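Local coordinates for Tll0287 protein (Thermosynechococcus elongatus, PDB 5B82) that binds a covalently attached heme c in a PAS-like domain and may act in redox sensing, although its physiological role is not established, at residues E39-M44 / G72-E77; V35-Q40 / N82-R87; T102-Q107 / F121-K126. All coordinates share one frame; numbering follows the deposited sequence. Where two conformers were deposited one is given.

Overall arrangement
Interactions 1 and 2 are neighbours, with centres about 8 Å apart, and share Glu39 and Gln40 of the long helix 28-49. One turn packs on helix 69-82 and the preceding turn on the chain that leaves that helix for strand 85-89. Interaction 3 opens later in the chain, where helix 103-114 meets strand 120-125; its centre lies about 16 Å from that of interaction 2 and about 21 Å from that of interaction 1. A salt bridge from Arg87 to Asp105 connects interactions 2 and 3. Interaction 1 pairs two helices, while interactions 2 and 3 tie helices to the two outer strands of the antiparallel sheet, in the PAS-like domain that carries the heme.

Interaction 1 of 3, residues E39-M44 / G72-E77; sequences EQLDQM and GKQAKE
Leu41 and Gln74 both start with CG turned anti to the backbone N (chi1 -171° in Leu41), which sends each side chain into the gap between helices 28-49 and 69-82, where the two lie side by side with their tips directed oppositely. In the Leu41 conformer described, one of two modelled, methyl CD1 rests on the aliphatic base of Gln74, 3.7 Å from CB and 3.8 Å from CG. The other branch turns to the neighbouring residue: Leu41 CD2 lies 4.2 Å from Ala75 CB. A forked leucine thus spans two consecutive residues of the facing helix. Gln74 bends at chi2 (105°), and its amide is carried off to the flank of the interface toward Met44. There the extended Met44 chain crosses it at a slant, with SD 3.7 Å from Gln74 OE1, a van der Waals approach of thioether and amide oxygen. Across these two turns the contact is held by packing, and the methylene base of the glutamine does the apolar work. The short helical segments run nearly antiparallel, at 164°, with axes 10.7 Å apart. The same ridge of helix 28-49 continues onto neighbouring residues of its partner, with Leu41 also touching Val71 and Met44 touching Pro70. Helix 69-82 begins just after Cys68, an axial ligand of the heme iron, whose side chain is about 8 Å from that of Met44. With the side chain of Ala75 about 9 Å from the heme, this is antiparallel helix-helix packing beside the heme site of a PAS-like domain.

Interaction 2 of 3, residues V35-Q40 / N82-R87; sequences VTAIEQ and NGWQVR
Trp84 and Ala37 meet where the long helix 28-49 passes over the first strand of the PAS-like antiparallel sheet, at the point where the chain leaves helix 69-82. Gly83, with positive phi, makes the turn out of that helix, and Trp84 follows it with its CB directed at the facing helix. From CB the side chain leads through CG into the indole, whose one face is covered by Asn82 CB, 3.3 Å above the plane and over its centre. That carbon sits above the bond fusing the two rings, 3.3 Å from both CD2 and CE2 of Trp84. Going on round the six-membered ring through CE3, the path arrives at CZ3, which lies 4.3 Å from Ala37 CB. The methyl stands at the edge of the indole, near its plane, while Asn82 CB covers one face. On the five-membered side the polar tip, NE1, donates to Glu30 OE2, another residue of helix 28-49, which satisfies the one N-H of a buried ring. Val34 and Lys33 of the same helix also touch the indole, as do Ile78 and Val178, so Trp84 fills the corner between two helices and the sheet. Two residues further on, within the strand, Val86 again points its CB at helix 28-49, and Ala75 and Ala79 of helix 69-82 press against it. Ile38 starts out along the side of the interface, but its chi1 of -64° and chi2 of -50° bring the CG1 branch round toward Val86; the side chain also touches Tyr176 and Val178 of the adjacent inner strand 172-181. At the end of that branch, CD1 of Ile38 lies 4.2 Å from CG1 of Val86.

Interaction 3 of 3, residues T102-Q107 / F121-K126; sequences TALDVQ and FWQTDK
The amides of Gln107 and Gln123 approach from opposite directions, the first on helix 103-114 and the second on strand 120-125, with planes 33° apart. Gln107 CD is 4.6 Å from Gln123 CD. Each amide is probably turned over in the model, which leaves undecided which nitrogen faces which oxygen. On one face of the Gln123 amide lies a methyl of Leu104, its CD1 3.9 Å from Gln123 CD, while the amide of Gln107 lies beyond the outer end of the group. Gln123 gets there with an extended chain whose CG stands anti to the backbone N (chi1 168°), reaching straight from the strand toward the helix. Leu104 and Gln123 lie alongside each other, pointing opposite ways, and the second leucine methyl, CD2, comes to 4.0 Å from Asp125 OD2. The other carboxylate oxygen of Asp125, OD1, turns back to its own hairpin, where it accepts from His130 NE2 and from the backbone N of Glu127. Phe121 points the same way from the strand; its ring meets that of Phe132 with planes at about 30°, and its side chain also touches Ala108 and Gln111. The helix that bears Leu104 starts with a capping box: Asp105 N donates to Thr102 OG1 at 3.2 Å, and Thr102 N gives a weak bond of 3.3 Å back to Asp105 OD2. That carboxylate also holds Arg87 of strand 85-89 in a salt bridge, which links this helix end to the far edge of the sheet. With one leucine among polar ends, the chemistry implies a surface join of helix to outer strand: Leu104, which also touches His130 and Phe132 of the next strand, supplies most of the apolar contact, and the two partly exposed glutamines meet beside it.

Interaction 1 of 3, residues E39-M44 / G72-E77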
loop_
_atom_site.group_PDB
_atom_site.type_symbol
_atom_site.label_atom_id
_atom_site.label_comp_id
_atom_site.label_asym_id
_atom_site.label_seq_id
_atom_site.Cartn_x
_atom_site.Cartn_y
_atom_site.Cartn_z
ATOM N N GLU A 39 8.344 6.646 0.432
ATOM C CA GLU A 39 7.894 7.625 -0.549
ATOM C C GLU A 39 8.295 7.231 -1.980
ATOM O O GLU A 39 7.528 7.429 -2.929
ATOM C CB GLU A 39 8.371 9.030 -0.175
ATOM C CG GLU A 39 7.412 10.118 -0.660
ATOM C CD GLU A 39 6.081 10.090 0.067
ATOM O OE1 GLU A 39 6.007 9.537 1.198
ATOM O OE2 GLU A 39 5.096 10.614 -0.493
ATOM N N GLN A 40 9.481 6.640 -2.128
ATOM C CA GLN A 40 9.950 6.157 -3.429
ATOM C C GLN A 40 9.108 4.996 -3.930
ATOM O O GLN A 40 8.816 4.900 -5.130
ATOM C CB GLN A 40 11.415 5.725 -3.349
ATOM C CG GLN A 40 12.404 6.868 -3.406
ATOM C CD GLN A 40 13.828 6.425 -3.100
ATOM O OE1 GLN A 40 14.059 5.297 -2.651
ATOM N NE2 GLN A 40 14.789 7.314 -3.337
ATOM N N LEU A 41 8.725 4.111 -3.015
ATOM C CA LEU A 41 7.822 3.016 -3.356
ATOM C C LEU A 41 6.471 3.554 -3.861
ATOM O O LEU A 41 5.910 3.055 -4.856
ATOM C CB LEU A 41 7.627 2.107 -2.140
ATOM C CG LEU A 41 6.887 0.795 -2.363
ATOM C CD1 LEU A 41 7.607 -0.043 -3.413
ATOM C CD2 LEU A 41 6.758 0.030 -1.049
ATOM N N ASP A 42 5.965 4.586 -3.188
ATOM C CA ASP A 42 4.693 5.189 -3.559
ATOM C C ASP A 42 4.755 5.865 -4.940
ATOM O O ASP A 42 3.875 5.676 -5.798
ATOM C CB ASP A 42 4.263 6.194 -2.492
ATOM C CG ASP A 42 2.796 6.552 -2.600
ATOM O OD1 ASP A 42 1.966 5.614 -2.598
ATOM O OD2 ASP A 42 2.479 7.762 -2.706
ATOM N N GLN A 43 5.814 6.632 -5.158
ATOM C CA GLN A 43 5.983 7.304 -6.439
ATOM C C GLN A 43 6.194 6.277 -7.545
ATOM O O GLN A 43 5.820 6.504 -8.700
ATOM C CB GLN A 43 7.130 8.308 -6.376
ATOM C CG GLN A 43 6.786 9.561 -5.573
ATOM C CD GLN A 43 5.775 10.460 -6.272
ATOM O OE1 GLN A 43 5.912 10.761 -7.458
ATOM N NE2 GLN A 43 4.755 10.895 -5.535
ATOM N N MET A 44 6.771 5.136 -7.185
ATOM C CA MET A 44 6.925 4.053 -8.148
ATOM C C MET A 44 5.571 3.529 -8.573
ATOM O O MET A 44 5.300 3.400 -9.778
ATOM C CB MET A 44 7.752 2.904 -7.578
ATOM C CG MET A 44 7.642 1.612 -8.393
ATOM S SD MET A 44 8.594 0.277 -7.620
ATOM C CE MET A 44 7.780 -1.154 -8.306
ATOM N N GLY A 72 4.883 -4.766 -4.045
ATOM C CA GLY A 72 5.008 -5.752 -2.981
ATOM C C GLY A 72 6.369 -6.432 -2.993
ATOM O O GLY A 72 6.991 -6.657 -1.931
ATOM N N LYS A 73 6.841 -6.764 -4.194
ATOM C CA LYS A 73 8.168 -7.366 -4.320
ATOM C C LYS A 73 9.237 -6.430 -3.759
ATOM O O LYS A 73 10.109 -6.841 -2.970
ATOM C CB LYS A 73 8.472 -7.724 -5.775
ATOM C CG LYS A 73 9.759 -8.503 -5.971
ATOM C CD LYS A 73 9.647 -9.482 -7.132
ATOM C CE LYS A 73 9.823 -8.793 -8.478
ATOM N NZ LYS A 73 11.257 -8.724 -8.887
ATOM N N GLN A 74 9.152 -5.163 -4.148
ATOM C CA GLN A 74 10.121 -4.176 -3.700
ATOM C C GLN A 74 10.056 -3.994 -2.192
ATOM O O GLN A 74 11.082 -3.826 -1.535
ATOM C CB GLN A 74 9.903 -2.837 -4.389
ATOM C CG GLN A 74 10.890 -1.784 -3.938
ATOM C CD GLN A 74 11.947 -1.503 -4.965
ATOM O OE1 GLN A 74 11.659 -0.961 -6.032
ATOM N NE2 GLN A 74 13.184 -1.872 -4.655
ATOM N N ALA A 75 8.845 -4.034 -1.652
ATOM C CA ALA A 75 8.643 -3.963 -0.211
ATOM C C ALA A 75 9.387 -5.100 0.494
ATOM O O ALA A 75 10.100 -4.870 1.489
ATOM C CB ALA A 75 7.163 -4.012 0.113
ATOM N N LYS A 76 9.233 -6.320 -0.020
ATOM C CA LYS A 76 9.974 -7.446 0.556
ATOM C C LYS A 76 11.483 -7.230 0.482
ATOM O O LYS A 76 12.209 -7.513 1.447
ATOM C CB LYS A 76 9.592 -8.768 -0.104
ATOM C CG LYS A 76 8.207 -9.250 0.269
ATOM C CD LYS A 76 7.896 -10.597 -0.365
ATOM C CE LYS A 76 6.430 -10.946 -0.180
ATOM N NZ LYS A 76 6.101 -12.282 -0.750
ATOM N N GLU A 77 11.948 -6.712 -0.653
ATOM C CA GLU A 77 13.375 -6.437 -0.829
ATOM C C GLU A 77 13.923 -5.416 0.171
ATOM O O GLU A 77 15.010 -5.586 0.715
ATOM C CB GLU A 77 13.665 -5.981 -2.261
ATOM C CG GLU A 77 13.378 -7.046 -3.304
ATOM C CD GLU A 77 13.675 -6.582 -4.718
ATOM O OE1 GLU A 77 13.799 -5.353 -4.927
ATOM O OE2 GLU A 77 13.785 -7.449 -5.613
#

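Interaction 2 of 3, residues V35-Q40 / N82-R87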
loop_
_atom_site.group_PDB
_atom_site.type_symbol
_atom_site.label_atom_id
_atom_site.label_comp_id
_atom_site.label_asym_id
_atom_site.label_seq_id
_atom_site.Cartn_x
_atom_site.Cartn_y
_atom_site.Cartn_z
ATOM N N VAL A 35 11.462 6.908 5.723
ATOM C CA VAL A 35 10.542 7.848 5.023
ATOM C C VAL A 35 10.802 7.913 3.506
ATOM O O VAL A 35 9.866 7.829 2.664
ATOM C CB VAL A 35 10.601 9.270 5.651
ATOM C CG1 VAL A 35 9.804 10.295 4.829
ATOM C CG2 VAL A 35 10.126 9.231 7.115
ATOM N N THR A 36 12.078 8.033 3.157
ATOM C CA THR A 36 12.464 8.117 1.755
ATOM C C THR A 36 12.107 6.849 0.984
ATOM O O THR A 36 11.537 6.927 -0.107
ATOM C CB THR A 36 13.958 8.404 1.577
ATOM O OG1 THR A 36 14.269 9.666 2.174
ATOM C CG2 THR A 36 14.306 8.472 0.088
ATOM N N ALA A 37 12.430 5.689 1.554
ATOM C CA ALA A 37 12.155 4.414 0.897
ATOM C C ALA A 37 10.669 4.258 0.613
ATOM O O ALA A 37 10.273 3.882 -0.505
ATOM C CB ALA A 37 12.649 3.247 1.762
ATOM N N ILE A 38 9.846 4.549 1.621
ATOM C CA ILE A 38 8.400 4.430 1.435
ATOM C C ILE A 38 7.875 5.408 0.374
ATOM O O ILE A 38 7.077 5.034 -0.501
ATOM C CB ILE A 38 7.637 4.597 2.753
ATOM C CG1 ILE A 38 8.008 3.449 3.705
ATOM C CG2 ILE A 38 6.129 4.600 2.515
ATOM C CD1 ILE A 38 7.902 2.077 3.056
ATOM N N GLU A 39 8.344 6.646 0.432
ATOM C CA GLU A 39 7.894 7.625 -0.549
ATOM C C GLU A 39 8.295 7.231 -1.980
ATOM O O GLU A 39 7.528 7.429 -2.929
ATOM C CB GLU A 39 8.371 9.030 -0.175
ATOM C CG GLU A 39 7.412 10.118 -0.660
ATOM C CD GLU A 39 6.081 10.090 0.067
ATOM O OE1 GLU A 39 6.007 9.537 1.198
ATOM O OE2 GLU A 39 5.096 10.614 -0.493
ATOM N N GLN A 40 9.481 6.640 -2.128
ATOM C CA GLN A 40 9.950 6.157 -3.429
ATOM C C GLN A 40 9.108 4.996 -3.930
ATOM O O GLN A 40 8.816 4.900 -5.130
ATOM C CB GLN A 40 11.415 5.725 -3.349
ATOM C CG GLN A 40 12.404 6.868 -3.406
ATOM C CD GLN A 40 13.828 6.425 -3.100
ATOM O OE1 GLN A 40 14.059 5.297 -2.651
ATOM N NE2 GLN A 40 14.789 7.314 -3.337
ATOM N N ASN A 82 17.112 -4.190 4.875
ATOM C CA ASN A 82 17.304 -3.281 5.999
ATOM C C ASN A 82 17.050 -3.863 7.395
ATOM O O ASN A 82 17.315 -3.209 8.409
ATOM C CB ASN A 82 16.466 -2.023 5.792
ATOM C CG ASN A 82 16.977 -1.169 4.650
ATOM O OD1 ASN A 82 17.917 -0.389 4.814
ATOM N ND2 ASN A 82 16.369 -1.317 3.483
ATOM N N GLY A 83 16.547 -5.087 7.456
ATOM C CA GLY A 83 16.160 -5.659 8.731
ATOM C C GLY A 83 14.917 -4.985 9.284
ATOM O O GLY A 83 14.746 -4.870 10.502
ATOM N N TRP A 84 14.055 -4.510 8.383
ATOM C CA TRP A 84 12.772 -3.945 8.768
ATOM C C TRP A 84 11.674 -4.948 8.444
ATOM O O TRP A 84 11.904 -5.923 7.736
ATOM C CB TRP A 84 12.487 -2.661 7.974
ATOM C CG TRP A 84 13.536 -1.593 8.094
ATOM C CD1 TRP A 84 14.430 -1.434 9.111
ATOM C CD2 TRP A 84 13.799 -0.536 7.155
ATOM N NE1 TRP A 84 15.232 -0.344 8.865
ATOM C CE2 TRP A 84 14.868 0.224 7.673
ATOM C CE3 TRP A 84 13.238 -0.164 5.926
ATOM C CZ2 TRP A 84 15.391 1.333 7.005
ATOM C CZ3 TRP A 84 13.756 0.945 5.262
ATOM C CH2 TRP A 84 14.817 1.682 5.806
ATOM N N GLN A 85 10.478 -4.707 8.968
ATOM C CA GLN A 85 9.281 -5.324 8.418
ATOM C C GLN A 85 8.631 -4.238 7.578
ATOM O O GLN A 85 8.494 -3.116 8.043
ATOM C CB GLN A 85 8.338 -5.748 9.533
ATOM C CG GLN A 85 8.895 -6.881 10.383
ATOM C CD GLN A 85 8.472 -6.775 11.821
ATOM O OE1 GLN A 85 7.278 -6.741 12.132
ATOM N NE2 GLN A 85 9.449 -6.704 12.716
ATOM N N VAL A 86 8.254 -4.565 6.345
ATOM C CA VAL A 86 7.603 -3.601 5.446
ATOM C C VAL A 86 6.431 -4.299 4.800
ATOM O O VAL A 86 6.584 -5.399 4.271
ATOM C CB VAL A 86 8.555 -3.118 4.329
ATOM C CG1 VAL A 86 7.835 -2.109 3.394
ATOM C CG2 VAL A 86 9.810 -2.520 4.931
ATOM N N ARG A 87 5.262 -3.674 4.843
ATOM C CA ARG A 87 4.051 -4.327 4.368
ATOM C C ARG A 87 2.952 -3.324 4.020
ATOM O O ARG A 87 2.714 -2.358 4.753
ATOM C CB ARG A 87 3.524 -5.271 5.445
ATOM C CG ARG A 87 2.418 -6.198 4.982
ATOM C CD ARG A 87 2.135 -7.256 6.051
ATOM N NE ARG A 87 1.441 -6.703 7.212
ATOM C CZ ARG A 87 0.128 -6.774 7.400
ATOM N NH1 ARG A 87 -0.646 -7.376 6.500
ATOM N NH2 ARG A 87 -0.415 -6.247 8.485
#

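Interaction 3 of 3, residues T102-Q107 / F121-K126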
loop_
_atom_site.group_PDB
_atom_site.type_symbol
_atom_site.label_atom_id
_atom_site.label_comp_id
_atom_site.label_asym_id
_atom_site.label_seq_id
_atom_site.Cartn_x
_atom_site.Cartn_y
_atom_site.Cartn_z
ATOM N N THR A 102 -3.206 -6.426 13.398
ATOM C CA THR A 102 -3.102 -6.011 14.790
ATOM C C THR A 102 -3.977 -4.808 15.095
ATOM O O THR A 102 -4.459 -4.134 14.180
ATOM C CB THR A 102 -1.661 -5.627 15.150
ATOM O OG1 THR A 102 -1.219 -4.589 14.273
ATOM C CG2 THR A 102 -0.726 -6.824 15.023
ATOM N N ALA A 103 -4.169 -4.547 16.387
ATOM C CA ALA A 103 -4.873 -3.358 16.854
ATOM C C ALA A 103 -4.182 -2.103 16.352
ATOM O O ALA A 103 -4.829 -1.088 16.096
ATOM C CB ALA A 103 -4.954 -3.344 18.371
ATOM N N LEU A 104 -2.865 -2.165 16.200
ATOM C CA LEU A 104 -2.132 -1.018 15.676
ATOM C C LEU A 104 -2.452 -0.756 14.208
ATOM O O LEU A 104 -2.567 0.403 13.790
ATOM C CB LEU A 104 -0.627 -1.198 15.864
ATOM C CG LEU A 104 0.230 -0.045 15.342
ATOM C CD1 LEU A 104 -0.219 1.300 15.894
ATOM C CD2 LEU A 104 1.690 -0.310 15.671
ATOM N N ASP A 105 -2.582 -1.813 13.415
ATOM C CA ASP A 105 -2.962 -1.631 12.015
ATOM C C ASP A 105 -4.290 -0.869 11.937
ATOM O O ASP A 105 -4.426 0.126 11.196
ATOM C CB ASP A 105 -3.082 -2.977 11.288
ATOM C CG ASP A 105 -1.729 -3.623 11.001
ATOM O OD1 ASP A 105 -0.722 -2.894 10.867
ATOM O OD2 ASP A 105 -1.679 -4.865 10.879
ATOM N N VAL A 106 -5.256 -1.333 12.724
ATOM C CA VAL A 106 -6.600 -0.776 12.702
ATOM C C VAL A 106 -6.580 0.654 13.207
ATOM O O VAL A 106 -7.249 1.532 12.649
ATOM C CB VAL A 106 -7.597 -1.623 13.524
ATOM C CG1 VAL A 106 -8.962 -0.967 13.541
ATOM C CG2 VAL A 106 -7.702 -3.024 12.949
ATOM N N GLN A 107 -5.800 0.888 14.254
ATOM C CA GLN A 107 -5.628 2.219 14.822
ATOM C C GLN A 107 -5.066 3.194 13.787
ATOM O O GLN A 107 -5.510 4.345 13.689
ATOM C CB GLN A 107 -4.690 2.165 16.032
ATOM C CG GLN A 107 -4.385 3.532 16.639
ATOM C CD GLN A 107 -3.145 3.532 17.528
ATOM O OE1 GLN A 107 -2.422 4.529 17.600
ATOM N NE2 GLN A 107 -2.897 2.416 18.208
ATOM N N PHE A 121 2.708 8.969 9.863
ATOM C CA PHE A 121 3.124 9.218 11.233
ATOM C C PHE A 121 4.001 8.081 11.722
ATOM O O PHE A 121 3.971 6.987 11.154
ATOM C CB PHE A 121 1.902 9.428 12.148
ATOM C CG PHE A 121 1.113 8.179 12.419
ATOM C CD1 PHE A 121 1.377 7.410 13.546
ATOM C CD2 PHE A 121 0.096 7.781 11.562
ATOM C CE1 PHE A 121 0.649 6.256 13.809
ATOM C CE2 PHE A 121 -0.633 6.631 11.817
ATOM C CZ PHE A 121 -0.352 5.862 12.950
ATOM N N TRP A 122 4.813 8.365 12.738
ATOM C CA TRP A 122 5.492 7.270 13.380
ATOM C C TRP A 122 5.198 7.187 14.864
ATOM O O TRP A 122 4.894 8.162 15.533
ATOM C CB TRP A 122 6.983 7.106 12.989
ATOM C CG TRP A 122 7.937 8.256 13.174
ATOM C CD1 TRP A 122 8.122 9.318 12.334
ATOM C CD2 TRP A 122 8.913 8.400 14.217
ATOM N NE1 TRP A 122 9.121 10.135 12.808
ATOM C CE2 TRP A 122 9.623 9.591 13.964
ATOM C CE3 TRP A 122 9.243 7.644 15.346
ATOM C CZ2 TRP A 122 10.633 10.049 14.801
ATOM C CZ3 TRP A 122 10.252 8.098 16.177
ATOM C CH2 TRP A 122 10.936 9.289 15.899
ATOM N N GLN A 123 5.204 5.953 15.347
ATOM C CA GLN A 123 4.760 5.642 16.696
ATOM C C GLN A 123 5.764 4.681 17.299
ATOM O O GLN A 123 6.301 3.846 16.585
ATOM C CB GLN A 123 3.391 4.974 16.594
ATOM C CG GLN A 123 2.875 4.320 17.836
ATOM C CD GLN A 123 1.363 4.242 17.836
ATOM O OE1 GLN A 123 0.689 5.069 17.211
ATOM N NE2 GLN A 123 0.817 3.253 18.538
ATOM N N THR A 124 6.028 4.794 18.600
ATOM C CA THR A 124 6.956 3.880 19.245
ATOM C C THR A 124 6.262 3.072 20.323
ATOM O O THR A 124 5.424 3.591 21.074
ATOM C CB THR A 124 8.159 4.610 19.881
ATOM O OG1 THR A 124 7.695 5.735 20.635
ATOM C CG2 THR A 124 9.119 5.085 18.814
ATOM N N ASP A 125 6.616 1.793 20.404
ATOM C CA ASP A 125 6.120 0.959 21.485
ATOM C C ASP A 125 7.099 -0.175 21.784
ATOM O O ASP A 125 8.211 -0.191 21.260
ATOM C CB ASP A 125 4.705 0.427 21.191
ATOM C CG ASP A 125 4.621 -0.373 19.902
ATOM O OD1 ASP A 125 5.588 -1.087 19.548
ATOM O OD2 ASP A 125 3.568 -0.294 19.234
ATOM N N LYS A 126 6.666 -1.131 22.591
ATOM C CA LYS A 126 7.545 -2.244 22.966
ATOM C C LYS A 126 8.122 -2.959 21.741
ATOM O O LYS A 126 9.230 -3.476 21.785
ATOM C CB LYS A 126 6.793 -3.229 23.860
ATOM C CG LYS A 126 5.496 -3.731 23.251
ATOM C CD LYS A 126 4.588 -4.332 24.310
ATOM C CE LYS A 126 4.764 -5.830 24.392
ATOM N NZ LYS A 126 4.229 -6.519 23.186
#